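Local atomic coordinates of rhamnonate dehydratase (Gibberella zeae PH-1, PDB entry 3FXG), a protein that probably dehydrates L-rhamnonate to its 2-keto-3-deoxy acid, as a magnesium-dependent member of the enolase superfamily. Residues Y330-Q335 and L357-D362; F334-P339 and L375-L380; Q344-N349 and I365-P370. All blocks are in the same frame, centred on the assembly; numbering follows the deposited sequence.

Contact 1. Residues Y330-Q335 and L357-D362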
ATOM      1  N   TYR A 330      24.462 -32.141 -10.275  1.00 15.70           N
ATOM      2  CA  TYR A 330      24.372 -31.224  -9.144  1.00 15.06           C
ATOM      3  C   TYR A 330      22.926 -30.773  -8.974  1.00 16.41           C
ATOM      4  O   TYR A 330      22.483 -30.470  -7.865  1.00 16.74           O
ATOM      5  CB  TYR A 330      25.287 -30.018  -9.362  1.00 13.81           C
ATOM      6  CG  TYR A 330      26.715 -30.417  -9.637  1.00 14.67           C
ATOM      7  CD1 TYR A 330      27.359 -31.361  -8.836  1.00 15.80           C
ATOM      8  CD2 TYR A 330      27.417 -29.876 -10.714  1.00 14.97           C
ATOM      9  CE1 TYR A 330      28.663 -31.762  -9.102  1.00 15.44           C
ATOM     10  CE2 TYR A 330      28.724 -30.271 -10.989  1.00 15.65           C
ATOM     11  CZ  TYR A 330      29.338 -31.215 -10.180  1.00 16.04           C
ATOM     12  OH  TYR A 330      30.619 -31.629 -10.455  1.00 16.19           O
ATOM     13  N   SER A 331      22.190 -30.729 -10.079  1.00 14.65           N
ATOM     14  CA  SER A 331      20.791 -30.339 -10.028  1.00 16.41           C
ATOM     15  C   SER A 331      19.891 -31.568  -9.911  1.00 14.69           C
ATOM     16  O   SER A 331      18.846 -31.513  -9.265  1.00 14.79           O
ATOM     17  CB  SER A 331      20.415 -29.519 -11.266  1.00 18.93           C
ATOM     18  OG  SER A 331      20.827 -30.168 -12.455  1.00 26.19           O
ATOM     19  N   TYR A 332      20.295 -32.686 -10.512  1.00 14.82           N
ATOM     20  CA  TYR A 332      19.479 -33.896 -10.439  1.00 12.69           C
ATOM     21  C   TYR A 332      19.269 -34.339  -8.996  1.00 12.07           C
ATOM     22  O   TYR A 332      18.148 -34.638  -8.588  1.00 11.83           O
ATOM     23  CB  TYR A 332      20.119 -35.050 -11.228  1.00 14.07           C
ATOM     24  CG  TYR A 332      20.469 -34.706 -12.659  1.00 15.84           C
ATOM     25  CD1 TYR A 332      19.836 -33.654 -13.320  1.00 15.42           C
ATOM     26  CD2 TYR A 332      21.440 -35.431 -13.354  1.00 17.31           C
ATOM     27  CE1 TYR A 332      20.159 -33.329 -14.629  1.00 16.68           C
ATOM     28  CE2 TYR A 332      21.769 -35.113 -14.669  1.00 16.80           C
ATOM     29  CZ  TYR A 332      21.125 -34.060 -15.296  1.00 17.17           C
ATOM     30  OH  TYR A 332      21.450 -33.720 -16.588  1.00 18.89           O
ATOM     31  N   HIS A 333      20.348 -34.374  -8.221  1.00 10.88           N
ATOM     32  CA  HIS A 333      20.249 -34.801  -6.832  1.00 13.13           C
ATOM     33  C   HIS A 333      19.364 -33.868  -6.018  1.00 13.16           C
ATOM     34  O   HIS A 333      18.707 -34.291  -5.069  1.00 11.70           O
ATOM     35  CB  HIS A 333      21.639 -34.893  -6.197  1.00 12.29           C
ATOM     36  CG  HIS A 333      22.381 -36.147  -6.547  1.00 12.72           C
ATOM     37  ND1 HIS A 333      22.907 -36.381  -7.800  1.00 15.64           N
ATOM     38  CD2 HIS A 333      22.694 -37.233  -5.800  1.00 11.42           C
ATOM     39  CE1 HIS A 333      23.517 -37.554  -7.808  1.00 10.45           C
ATOM     40  NE2 HIS A 333      23.402 -38.091  -6.607  1.00 14.95           N
ATOM     41  N   PHE A 334      19.348 -32.598  -6.400  1.00 12.37           N
ATOM     42  CA  PHE A 334      18.530 -31.620  -5.704  1.00 13.83           C
ATOM     43  C   PHE A 334      17.059 -31.771  -6.090  1.00 13.47           C
ATOM     44  O   PHE A 334      16.192 -31.886  -5.225  1.00 12.29           O
ATOM     45  CB  PHE A 334      19.009 -30.205  -6.034  1.00 14.42           C
ATOM     46  CG  PHE A 334      18.151 -29.129  -5.444  1.00 16.78           C
ATOM     47  CD1 PHE A 334      18.173 -28.874  -4.080  1.00 17.08           C
ATOM     48  CD2 PHE A 334      17.295 -28.389  -6.253  1.00 19.33           C
ATOM     49  CE1 PHE A 334      17.350 -27.897  -3.526  1.00 18.80           C
ATOM     50  CE2 PHE A 334      16.468 -27.411  -5.707  1.00 19.79           C
ATOM     51  CZ  PHE A 334      16.497 -27.167  -4.342  1.00 16.79           C
ATOM     52  N   GLN A 335      16.783 -31.773  -7.392  1.00 13.78           N
ATOM     53  CA  GLN A 335      15.413 -31.891  -7.889  1.00 13.60           C
ATOM     54  C   GLN A 335      14.660 -33.126  -7.424  1.00 13.23           C
ATOM     55  O   GLN A 335      13.451 -33.081  -7.204  1.00 13.97           O
ATOM     56  CB  GLN A 335      15.387 -31.873  -9.423  1.00 15.36           C
ATOM     57  CG  GLN A 335      15.643 -30.520 -10.051  1.00 20.44           C
ATOM     58  CD  GLN A 335      14.874 -29.408  -9.365  1.00 21.12           C
ATOM     59  OE1 GLN A 335      15.238 -28.982  -8.271  1.00 20.89           O
ATOM     60  NE2 GLN A 335      13.802 -28.939  -9.999  1.00 20.37           N
ATOM     61  N   LEU A 357      23.827 -35.031 -25.215  1.00 21.45           N
ATOM     62  CA  LEU A 357      25.205 -35.404 -24.925  1.00 21.42           C
ATOM     63  C   LEU A 357      25.542 -34.932 -23.512  1.00 21.16           C
ATOM     64  O   LEU A 357      24.834 -34.095 -22.950  1.00 19.59           O
ATOM     65  CB  LEU A 357      26.146 -34.755 -25.943  1.00 21.72           C
ATOM     66  CG  LEU A 357      25.916 -35.131 -27.411  1.00 24.89           C
ATOM     67  CD1 LEU A 357      26.861 -34.334 -28.300  1.00 25.27           C
ATOM     68  CD2 LEU A 357      26.134 -36.625 -27.601  1.00 26.36           C
ATOM     69  N   PRO A 358      26.621 -35.464 -22.915  1.00 21.12           N
ATOM     70  CA  PRO A 358      27.019 -35.073 -21.555  1.00 20.51           C
ATOM     71  C   PRO A 358      27.092 -33.558 -21.383  1.00 21.01           C
ATOM     72  O   PRO A 358      27.616 -32.855 -22.245  1.00 18.70           O
ATOM     73  CB  PRO A 358      28.384 -35.736 -21.396  1.00 20.67           C
ATOM     74  CG  PRO A 358      28.243 -36.980 -22.222  1.00 21.06           C
ATOM     75  CD  PRO A 358      27.551 -36.467 -23.466  1.00 20.78           C
ATOM     76  N   VAL A 359      26.567 -33.058 -20.267  1.00 21.33           N
ATOM     77  CA  VAL A 359      26.582 -31.622 -20.005  1.00 22.50           C
ATOM     78  C   VAL A 359      28.005 -31.115 -19.798  1.00 21.60           C
ATOM     79  O   VAL A 359      28.347 -30.010 -20.219  1.00 21.81           O
ATOM     80  CB  VAL A 359      25.748 -31.258 -18.750  1.00 23.69           C
ATOM     81  CG1 VAL A 359      24.326 -31.786 -18.889  1.00 24.44           C
ATOM     82  CG2 VAL A 359      26.406 -31.818 -17.505  1.00 27.46           C
ATOM     83  N   PHE A 360      28.836 -31.929 -19.154  1.00 21.95           N
ATOM     84  CA  PHE A 360      30.215 -31.542 -18.886  1.00 23.08           C
ATOM     85  C   PHE A 360      31.202 -32.148 -19.881  1.00 22.87           C
ATOM     86  O   PHE A 360      32.405 -32.199 -19.625  1.00 24.14           O
ATOM     87  CB  PHE A 360      30.598 -31.932 -17.453  1.00 22.77           C
ATOM     88  CG  PHE A 360      29.694 -31.341 -16.404  1.00 23.10           C
ATOM     89  CD1 PHE A 360      29.461 -29.968 -16.357  1.00 24.95           C
ATOM     90  CD2 PHE A 360      29.075 -32.153 -15.460  1.00 23.64           C
ATOM     91  CE1 PHE A 360      28.626 -29.413 -15.385  1.00 24.87           C
ATOM     92  CE2 PHE A 360      28.236 -31.610 -14.484  1.00 24.09           C
ATOM     93  CZ  PHE A 360      28.011 -30.237 -14.446  1.00 24.65           C
ATOM     94  N   GLY A 361      30.688 -32.604 -21.020  1.00 23.49           N
ATOM     95  CA  GLY A 361      31.548 -33.176 -22.042  1.00 24.12           C
ATOM     96  C   GLY A 361      32.297 -34.432 -21.636  1.00 24.71           C
ATOM     97  O   GLY A 361      31.748 -35.297 -20.953  1.00 25.89           O
ATOM     98  N   ASP A 362      33.561 -34.529 -22.047  1.00 23.87           N
ATOM     99  CA  ASP A 362      34.374 -35.702 -21.742  1.00 23.27           C
ATOM    100  C   ASP A 362      35.151 -35.627 -20.429  1.00 21.80           C
ATOM    101  O   ASP A 362      36.062 -36.420 -20.199  1.00 21.42           O
ATOM    102  CB  ASP A 362      35.339 -35.978 -22.900  1.00 24.25           C
ATOM    103  CG  ASP A 362      36.412 -34.913 -23.041  1.00 27.56           C
ATOM    104  OD1 ASP A 362      36.239 -33.804 -22.491  1.00 28.88           O
ATOM    105  OD2 ASP A 362      37.428 -35.186 -23.714  1.00 28.42           O
TER
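Tyr330 and Phe360 bring a helix of the barrel domain against a turn of the loop that follows strand 344-347, and aromatic packing carries most of the contact. The two rings meet obliquely, their planes inclined at 45° and their centroids 5.6 Å apart. One corner of each does the touching: CE2 of Tyr330 lies 3.5 Å from CZ of Phe360. A chi1 of -55° sets the Tyr330 ring beside its own backbone N, from where its CE2 corner reaches Phe360. Strand 78-84 of the N-terminal sheet adds to this group, Ala81 touching Tyr330 and Thr82 touching Phe360, where the two domains meet.

The second contact is looser: CG1 of Val359 lies 4.2 Å from OH of Tyr332, the two side chains approaching from opposite directions. The other methyl of Val359, CG2, sits 3.3 Å above the plane of the Phe360 ring, over its centre, and so backs the ring from within the turn.

Backbone bonds shape each partner separately. In the helix, Gln335 N bonds to Ser331 O at 2.8 Å. Residues 358-361 form a type I beta turn, closed by a weak bond from Gly361 N to Pro358 O at 3.3 Å. Helix and turn are thus joined mainly ring against ring, with one hydroxyl-to-methyl touch, so the contact rests on shape and burial.

Contact 2. Residues F334-P339 and L375-L380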
ATOM      1  N   PHE A 334      19.348 -32.598  -6.400  1.00 12.37           N
ATOM      2  CA  PHE A 334      18.530 -31.620  -5.704  1.00 13.83           C
ATOM      3  C   PHE A 334      17.059 -31.771  -6.090  1.00 13.47           C
ATOM      4  O   PHE A 334      16.192 -31.886  -5.225  1.00 12.29           O
ATOM      5  CB  PHE A 334      19.009 -30.205  -6.034  1.00 14.42           C
ATOM      6  CG  PHE A 334      18.151 -29.129  -5.444  1.00 16.78           C
ATOM      7  CD1 PHE A 334      18.173 -28.874  -4.080  1.00 17.08           C
ATOM      8  CD2 PHE A 334      17.295 -28.389  -6.253  1.00 19.33           C
ATOM      9  CE1 PHE A 334      17.350 -27.897  -3.526  1.00 18.80           C
ATOM     10  CE2 PHE A 334      16.468 -27.411  -5.707  1.00 19.79           C
ATOM     11  CZ  PHE A 334      16.497 -27.167  -4.342  1.00 16.79           C
ATOM     12  N   GLN A 335      16.783 -31.773  -7.392  1.00 13.78           N
ATOM     13  CA  GLN A 335      15.413 -31.891  -7.889  1.00 13.60           C
ATOM     14  C   GLN A 335      14.660 -33.126  -7.424  1.00 13.23           C
ATOM     15  O   GLN A 335      13.451 -33.081  -7.204  1.00 13.97           O
ATOM     16  CB  GLN A 335      15.387 -31.873  -9.423  1.00 15.36           C
ATOM     17  CG  GLN A 335      15.643 -30.520 -10.051  1.00 20.44           C
ATOM     18  CD  GLN A 335      14.874 -29.408  -9.365  1.00 21.12           C
ATOM     19  OE1 GLN A 335      15.238 -28.982  -8.271  1.00 20.89           O
ATOM     20  NE2 GLN A 335      13.802 -28.939  -9.999  1.00 20.37           N
ATOM     21  N   ILE A 336      15.370 -34.235  -7.280  1.00 12.76           N
ATOM     22  CA  ILE A 336      14.739 -35.484  -6.876  1.00 13.81           C
ATOM     23  C   ILE A 336      14.408 -35.538  -5.383  1.00 13.21           C
ATOM     24  O   ILE A 336      13.648 -36.400  -4.948  1.00 13.91           O
ATOM     25  CB  ILE A 336      15.665 -36.682  -7.222  1.00 13.85           C
ATOM     26  CG1 ILE A 336      14.851 -37.970  -7.343  1.00 15.88           C
ATOM     27  CG2 ILE A 336      16.734 -36.839  -6.151  1.00 15.61           C
ATOM     28  CD1 ILE A 336      13.965 -38.005  -8.568  1.00 18.36           C
ATOM     29  N   SER A 337      14.941 -34.595  -4.610  1.00 11.99           N
ATOM     30  CA  SER A 337      14.761 -34.614  -3.160  1.00 12.58           C
ATOM     31  C   SER A 337      13.867 -33.600  -2.456  1.00 11.97           C
ATOM     32  O   SER A 337      13.600 -33.753  -1.261  1.00 13.00           O
ATOM     33  CB  SER A 337      16.136 -34.543  -2.501  1.00 15.27           C
ATOM     34  OG  SER A 337      16.752 -33.301  -2.794  1.00 18.38           O
ATOM     35  N   GLN A 338      13.402 -32.576  -3.159  1.00 11.71           N
ATOM     36  CA  GLN A 338      12.585 -31.556  -2.513  1.00 14.06           C
ATOM     37  C   GLN A 338      11.091 -31.650  -2.809  1.00 14.48           C
ATOM     38  O   GLN A 338      10.667 -32.310  -3.761  1.00 13.73           O
ATOM     39  CB  GLN A 338      13.106 -30.167  -2.897  1.00 14.77           C
ATOM     40  CG  GLN A 338      14.600 -29.981  -2.649  1.00 14.41           C
ATOM     41  CD  GLN A 338      14.976 -30.098  -1.180  1.00 17.33           C
ATOM     42  OE1 GLN A 338      15.722 -30.995  -0.785  1.00 19.90           O
ATOM     43  NE2 GLN A 338      14.460 -29.189  -0.365  1.00 16.63           N
ATOM     44  N   PRO A 339      10.265 -30.995  -1.980  1.00 14.10           N
ATOM     45  CA  PRO A 339       8.820 -31.036  -2.202  1.00 14.02           C
ATOM     46  C   PRO A 339       8.347 -30.122  -3.329  1.00 13.65           C
ATOM     47  O   PRO A 339       7.292 -30.362  -3.918  1.00 11.85           O
ATOM     48  CB  PRO A 339       8.255 -30.620  -0.845  1.00 16.19           C
ATOM     49  CG  PRO A 339       9.297 -29.669  -0.332  1.00 16.22           C
ATOM     50  CD  PRO A 339      10.579 -30.392  -0.670  1.00 15.05           C
ATOM     51  N   LEU A 375      15.192 -39.390 -15.937  1.00 12.15           N
ATOM     52  CA  LEU A 375      16.200 -40.134 -15.192  1.00 12.49           C
ATOM     53  C   LEU A 375      15.473 -40.740 -13.994  1.00 12.49           C
ATOM     54  O   LEU A 375      14.340 -40.362 -13.694  1.00 13.27           O
ATOM     55  CB  LEU A 375      17.337 -39.226 -14.704  1.00 12.07           C
ATOM     56  CG  LEU A 375      18.323 -38.671 -15.739  1.00 13.35           C
ATOM     57  CD1 LEU A 375      19.455 -37.965 -15.006  1.00 14.11           C
ATOM     58  CD2 LEU A 375      18.879 -39.800 -16.603  1.00 13.21           C
ATOM     59  N   THR A 376      16.119 -41.677 -13.312  1.00 13.28           N
ATOM     60  CA  THR A 376      15.510 -42.324 -12.158  1.00 12.04           C
ATOM     61  C   THR A 376      16.442 -42.253 -10.959  1.00 12.19           C
ATOM     62  O   THR A 376      17.622 -41.924 -11.099  1.00 12.95           O
ATOM     63  CB  THR A 376      15.234 -43.810 -12.438  1.00 13.92           C
ATOM     64  OG1 THR A 376      16.480 -44.480 -12.652  1.00 13.53           O
ATOM     65  CG2 THR A 376      14.348 -43.971 -13.669  1.00 14.04           C
ATOM     66  N   THR A 377      15.912 -42.563  -9.778  1.00 12.70           N
ATOM     67  CA  THR A 377      16.723 -42.547  -8.569  1.00 14.51           C
ATOM     68  C   THR A 377      17.869 -43.540  -8.733  1.00 15.07           C
ATOM     69  O   THR A 377      18.982 -43.306  -8.259  1.00 14.00           O
ATOM     70  CB  THR A 377      15.897 -42.936  -7.325  1.00 14.04           C
ATOM     71  OG1 THR A 377      15.097 -44.087  -7.622  1.00 16.03           O
ATOM     72  CG2 THR A 377      14.993 -41.788  -6.903  1.00 12.35           C
ATOM     73  N   ALA A 378      17.588 -44.650  -9.410  1.00 13.94           N
ATOM     74  CA  ALA A 378      18.602 -45.668  -9.646  1.00 13.99           C
ATOM     75  C   ALA A 378      19.790 -45.069 -10.398  1.00 13.68           C
ATOM     76  O   ALA A 378      20.938 -45.388 -10.099  1.00 11.06           O
ATOM     77  CB  ALA A 378      18.010 -46.827 -10.441  1.00 17.26           C
ATOM     78  N   ASP A 379      19.514 -44.192 -11.363  1.00 12.50           N
ATOM     79  CA  ASP A 379      20.578 -43.558 -12.142  1.00 14.14           C
ATOM     80  C   ASP A 379      21.502 -42.742 -11.242  1.00 14.01           C
ATOM     81  O   ASP A 379      22.668 -42.517 -11.571  1.00 14.35           O
ATOM     82  CB  ASP A 379      20.003 -42.609 -13.206  1.00 14.96           C
ATOM     83  CG  ASP A 379      19.174 -43.322 -14.258  1.00 17.51           C
ATOM     84  OD1 ASP A 379      19.582 -44.407 -14.721  1.00 13.51           O
ATOM     85  OD2 ASP A 379      18.117 -42.776 -14.642  1.00 18.39           O
ATOM     86  N   LEU A 380      20.976 -42.295 -10.106  1.00 14.65           N
ATOM     87  CA  LEU A 380      21.750 -41.473  -9.183  1.00 14.83           C
ATOM     88  C   LEU A 380      22.379 -42.240  -8.026  1.00 16.05           C
ATOM     89  O   LEU A 380      23.045 -41.645  -7.176  1.00 15.61           O
ATOM     90  CB  LEU A 380      20.856 -40.362  -8.623  1.00 15.63           C
ATOM     91  CG  LEU A 380      20.091 -39.526  -9.655  1.00 13.62           C
ATOM     92  CD1 LEU A 380      19.279 -38.453  -8.945  1.00 14.42           C
ATOM     93  CD2 LEU A 380      21.072 -38.887 -10.630  1.00 14.62           C
TER
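Ile336, just past helix 329-335, meets Thr377 and Leu380, which follow the last strand of the barrel sheet. Before it, Phe334 turns to helix 305-316, and its carbonyl O accepts Ser337 N at 3.0 Å where the helix gives way to a turn.

Ile336 then divides its branches between two partners. CG1 comes 3.8 Å from CG2 of Thr377, the side chains crossing at about a right angle. CG2 of Ile336 lies 4.1 Å from CD1 of Leu380, where the side chains run past each other in opposite directions. A chi1 of -157° turns CG1 to Thr377 and leaves CG2 facing Leu380. Thr377 offers its methyl here while its OG1 bonds to Glu162. A capping-box-like pair opens the helical residues 377-379: Asp379 OD2 accepts Thr376 N at 2.6 Å on the anti side, 32° out of the carboxylate plane, and Asp379 N makes a weak return bond to Thr376 OG1 at 3.3 Å.

Beyond Ile336, Ser337 O accepts a bond from Asn110 of the second subunit. Aliphatic carbons thus make the contact, with Thr377 OG1 engaged by Glu162 and Asp379 by Thr376, leaving the junction itself apolar.

Contact 3. Residues Q344-N349 and I365-P370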
ATOM      1  N   GLN A 344      13.071 -31.074 -14.349  1.00 15.72           N
ATOM      2  CA  GLN A 344      14.419 -30.621 -14.629  1.00 16.24           C
ATOM      3  C   GLN A 344      14.649 -30.173 -16.063  1.00 17.19           C
ATOM      4  O   GLN A 344      13.988 -30.633 -16.992  1.00 15.30           O
ATOM      5  CB  GLN A 344      15.390 -31.758 -14.297  1.00 16.18           C
ATOM      6  CG  GLN A 344      16.803 -31.512 -14.750  1.00 17.59           C
ATOM      7  CD  GLN A 344      17.656 -30.894 -13.679  1.00 16.72           C
ATOM      8  OE1 GLN A 344      18.638 -30.218 -13.972  1.00 19.50           O
ATOM      9  NE2 GLN A 344      17.301 -31.137 -12.425  1.00 14.72           N
ATOM     10  N   GLU A 345      15.606 -29.270 -16.231  1.00 17.71           N
ATOM     11  CA  GLU A 345      15.960 -28.782 -17.549  1.00 16.83           C
ATOM     12  C   GLU A 345      17.203 -29.506 -18.050  1.00 16.94           C
ATOM     13  O   GLU A 345      18.089 -29.856 -17.271  1.00 14.69           O
ATOM     14  CB  GLU A 345      16.269 -27.285 -17.516  1.00 19.15           C
ATOM     15  CG  GLU A 345      17.021 -26.808 -18.758  1.00 17.64           C
ATOM     16  CD  GLU A 345      17.420 -25.344 -18.707  1.00 19.15           C
ATOM     17  OE1 GLU A 345      17.885 -24.889 -17.642  1.00 20.93           O
ATOM     18  OE2 GLU A 345      17.285 -24.652 -19.742  1.00 14.30           O
ATOM     19  N   TYR A 346      17.247 -29.750 -19.351  1.00 17.35           N
ATOM     20  CA  TYR A 346      18.423 -30.344 -19.956  1.00 19.93           C
ATOM     21  C   TYR A 346      18.734 -29.465 -21.149  1.00 21.34           C
ATOM     22  O   TYR A 346      17.918 -29.331 -22.062  1.00 19.89           O
ATOM     23  CB  TYR A 346      18.199 -31.774 -20.432  1.00 21.16           C
ATOM     24  CG  TYR A 346      19.526 -32.471 -20.621  1.00 26.00           C
ATOM     25  CD1 TYR A 346      20.226 -32.966 -19.520  1.00 28.92           C
ATOM     26  CD2 TYR A 346      20.123 -32.561 -21.877  1.00 26.82           C
ATOM     27  CE1 TYR A 346      21.488 -33.530 -19.658  1.00 30.56           C
ATOM     28  CE2 TYR A 346      21.395 -33.123 -22.031  1.00 28.42           C
ATOM     29  CZ  TYR A 346      22.068 -33.606 -20.912  1.00 31.65           C
ATOM     30  OH  TYR A 346      23.318 -34.168 -21.027  1.00 33.89           O
ATOM     31  N   LEU A 347      19.904 -28.842 -21.116  1.00 23.44           N
ATOM     32  CA  LEU A 347      20.332 -27.958 -22.187  1.00 27.04           C
ATOM     33  C   LEU A 347      20.954 -28.805 -23.286  1.00 28.09           C
ATOM     34  O   LEU A 347      22.048 -29.341 -23.112  1.00 29.52           O
ATOM     35  CB  LEU A 347      21.345 -26.947 -21.639  1.00 28.45           C
ATOM     36  CG  LEU A 347      21.786 -25.761 -22.503  1.00 29.72           C
ATOM     37  CD1 LEU A 347      22.625 -24.809 -21.657  1.00 29.66           C
ATOM     38  CD2 LEU A 347      22.577 -26.251 -23.704  1.00 31.81           C
ATOM     39  N   ALA A 348      20.251 -28.937 -24.408  1.00 29.39           N
ATOM     40  CA  ALA A 348      20.746 -29.726 -25.534  1.00 30.73           C
ATOM     41  C   ALA A 348      22.159 -29.269 -25.874  1.00 32.41           C
ATOM     42  O   ALA A 348      22.363 -28.162 -26.367  1.00 33.20           O
ATOM     43  CB  ALA A 348      19.836 -29.558 -26.742  1.00 30.50           C
ATOM     44  N   ASN A 349      23.133 -30.127 -25.609  1.00 32.16           N
ATOM     45  CA  ASN A 349      24.520 -29.779 -25.866  1.00 33.03           C
ATOM     46  C   ASN A 349      25.047 -30.276 -27.209  1.00 32.40           C
ATOM     47  O   ASN A 349      26.240 -30.176 -27.490  1.00 31.58           O
ATOM     48  CB  ASN A 349      25.389 -30.289 -24.722  1.00 36.04           C
ATOM     49  CG  ASN A 349      25.283 -31.775 -24.541  1.00 40.41           C
ATOM     50  OD1 ASN A 349      24.182 -32.330 -24.493  1.00 43.72           O
ATOM     51  ND2 ASN A 349      26.426 -32.436 -24.432  1.00 43.80           N
ATOM     52  N   ILE A 365      33.250 -39.844 -17.187  1.00 20.61           N
ATOM     53  CA  ILE A 365      32.960 -41.002 -18.028  1.00 23.05           C
ATOM     54  C   ILE A 365      31.585 -41.626 -17.797  1.00 23.53           C
ATOM     55  O   ILE A 365      31.141 -42.458 -18.590  1.00 24.76           O
ATOM     56  CB  ILE A 365      34.008 -42.117 -17.821  1.00 24.19           C
ATOM     57  CG1 ILE A 365      33.937 -42.634 -16.387  1.00 25.93           C
ATOM     58  CG2 ILE A 365      35.402 -41.590 -18.111  1.00 25.83           C
ATOM     59  CD1 ILE A 365      34.973 -43.696 -16.060  1.00 29.48           C
ATOM     60  N   ASP A 366      30.909 -41.219 -16.726  1.00 22.00           N
ATOM     61  CA  ASP A 366      29.612 -41.802 -16.397  1.00 21.35           C
ATOM     62  C   ASP A 366      28.493 -40.825 -16.038  1.00 21.54           C
ATOM     63  O   ASP A 366      27.676 -41.111 -15.160  1.00 19.68           O
ATOM     64  CB  ASP A 366      29.790 -42.787 -15.243  1.00 22.55           C
ATOM     65  CG  ASP A 366      30.558 -42.185 -14.083  1.00 24.34           C
ATOM     66  OD1 ASP A 366      30.801 -40.956 -14.101  1.00 22.64           O
ATOM     67  OD2 ASP A 366      30.917 -42.937 -13.152  1.00 25.33           O
ATOM     68  N   GLU A 367      28.441 -39.684 -16.711  1.00 19.66           N
ATOM     69  CA  GLU A 367      27.393 -38.715 -16.424  1.00 19.91           C
ATOM     70  C   GLU A 367      26.049 -39.304 -16.858  1.00 19.07           C
ATOM     71  O   GLU A 367      25.907 -39.764 -17.988  1.00 19.69           O
ATOM     72  CB  GLU A 367      27.655 -37.415 -17.191  1.00 21.28           C
ATOM     73  CG  GLU A 367      26.744 -36.257 -16.807  1.00 23.62           C
ATOM     74  CD  GLU A 367      26.893 -35.062 -17.738  1.00 22.62           C
ATOM     75  OE1 GLU A 367      28.035 -34.598 -17.947  1.00 23.63           O
ATOM     76  OE2 GLU A 367      25.863 -34.587 -18.259  1.00 22.98           O
ATOM     77  N   PRO A 368      25.055 -39.328 -15.954  1.00 17.85           N
ATOM     78  CA  PRO A 368      23.744 -39.873 -16.323  1.00 17.98           C
ATOM     79  C   PRO A 368      23.057 -38.875 -17.255  1.00 17.63           C
ATOM     80  O   PRO A 368      22.955 -37.693 -16.934  1.00 16.51           O
ATOM     81  CB  PRO A 368      23.038 -40.008 -14.977  1.00 17.54           C
ATOM     82  CG  PRO A 368      23.609 -38.864 -14.191  1.00 19.95           C
ATOM     83  CD  PRO A 368      25.083 -38.936 -14.535  1.00 17.97           C
ATOM     84  N   ILE A 369      22.597 -39.345 -18.409  1.00 17.62           N
ATOM     85  CA  ILE A 369      21.957 -38.462 -19.381  1.00 18.09           C
ATOM     86  C   ILE A 369      20.523 -38.870 -19.707  1.00 16.55           C
ATOM     87  O   ILE A 369      20.231 -40.046 -19.901  1.00 17.46           O
ATOM     88  CB  ILE A 369      22.792 -38.409 -20.680  1.00 19.77           C
ATOM     89  CG1 ILE A 369      24.173 -37.829 -20.371  1.00 21.53           C
ATOM     90  CG2 ILE A 369      22.088 -37.561 -21.732  1.00 20.98           C
ATOM     91  CD1 ILE A 369      25.151 -37.937 -21.517  1.00 25.30           C
ATOM     92  N   PRO A 370      19.606 -37.890 -19.776  1.00 15.51           N
ATOM     93  CA  PRO A 370      18.198 -38.164 -20.077  1.00 13.69           C
ATOM     94  C   PRO A 370      17.907 -38.396 -21.556  1.00 14.16           C
ATOM     95  O   PRO A 370      17.150 -37.647 -22.176  1.00 12.33           O
ATOM     96  CB  PRO A 370      17.495 -36.928 -19.526  1.00 14.23           C
ATOM     97  CG  PRO A 370      18.459 -35.849 -19.864  1.00 13.32           C
ATOM     98  CD  PRO A 370      19.800 -36.461 -19.469  1.00 14.67           C
TER
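Tyr346 projects from strand 344-347 of the (beta/alpha)-barrel domain characteristic of the enolase superfamily and lays its ring against the segment 365-370, part of the long loop leading to strand 374-376. The strand pairs in parallel with strand 163-169, and Phe166 of that strand touches both Tyr346 and Pro370.

A CH-pi contact dominates. Pro370 covers one face of the tyrosine ring, with CG 3.8 Å from the centroid of the Tyr346 ring and 26° off the normal. It is displaced toward the rim, so CG approaches CD1 of Tyr346 while the neighbouring CD of the proline lies 3.4 Å from Tyr346 CE1. The proline thus follows one side of the ring, and its CG-CD edge rests over it. With CG of Tyr346 anti to the backbone N (chi1 -161°), the ring extends from the strand across the proline.

Apolar packing continues at the phenol end. CG2 of Ile369 lies 4.0 Å from CZ of Tyr346, approaching obliquely. Pro358, on the earlier part of the same loop, touches Ile369 in turn.

Polar groups meet here without bonding to one another. The phenol OH of Tyr346 is probably hydrogen-bonded to the carbonyl of Leu357, and the carboxylate of Glu367 receives two backbone amides, probably Val359 at OE2 and Phe360 at OE1. That pair of bonds would hold the 358-361 turn beside the phenol and should favour a charged carboxylate. Glu367 comes up to the phenol with a chain extended beyond CG, yet its carboxylate stays unbonded to the OH; the carboxylate plane is inclined 52° to the tyrosine ring, and OE2 of Glu367 stands 3.8 Å from Tyr346 OH.

In the fold
Contacts 1 and 2 are buried and share helix 329-335, one using its first turn and the other the residues just beyond its end; contact 3 is partly buried and lies on the strand that follows. Contacts 1 and 3 are the closest, with centres about 5 Å apart, and are coupled by probable polar bonds from segment 357-362 to Tyr346 and Glu367. Contact 2 lies farther from the chain centre, near a second subunit, and relies on aliphatic branches, whereas contact 1 pairs aromatic rings close to the N-terminal sheet and contact 3 sets a proline on a ring. Leu375 links contact 2 to both others, packing on Tyr332 and on the backbone of 368-370.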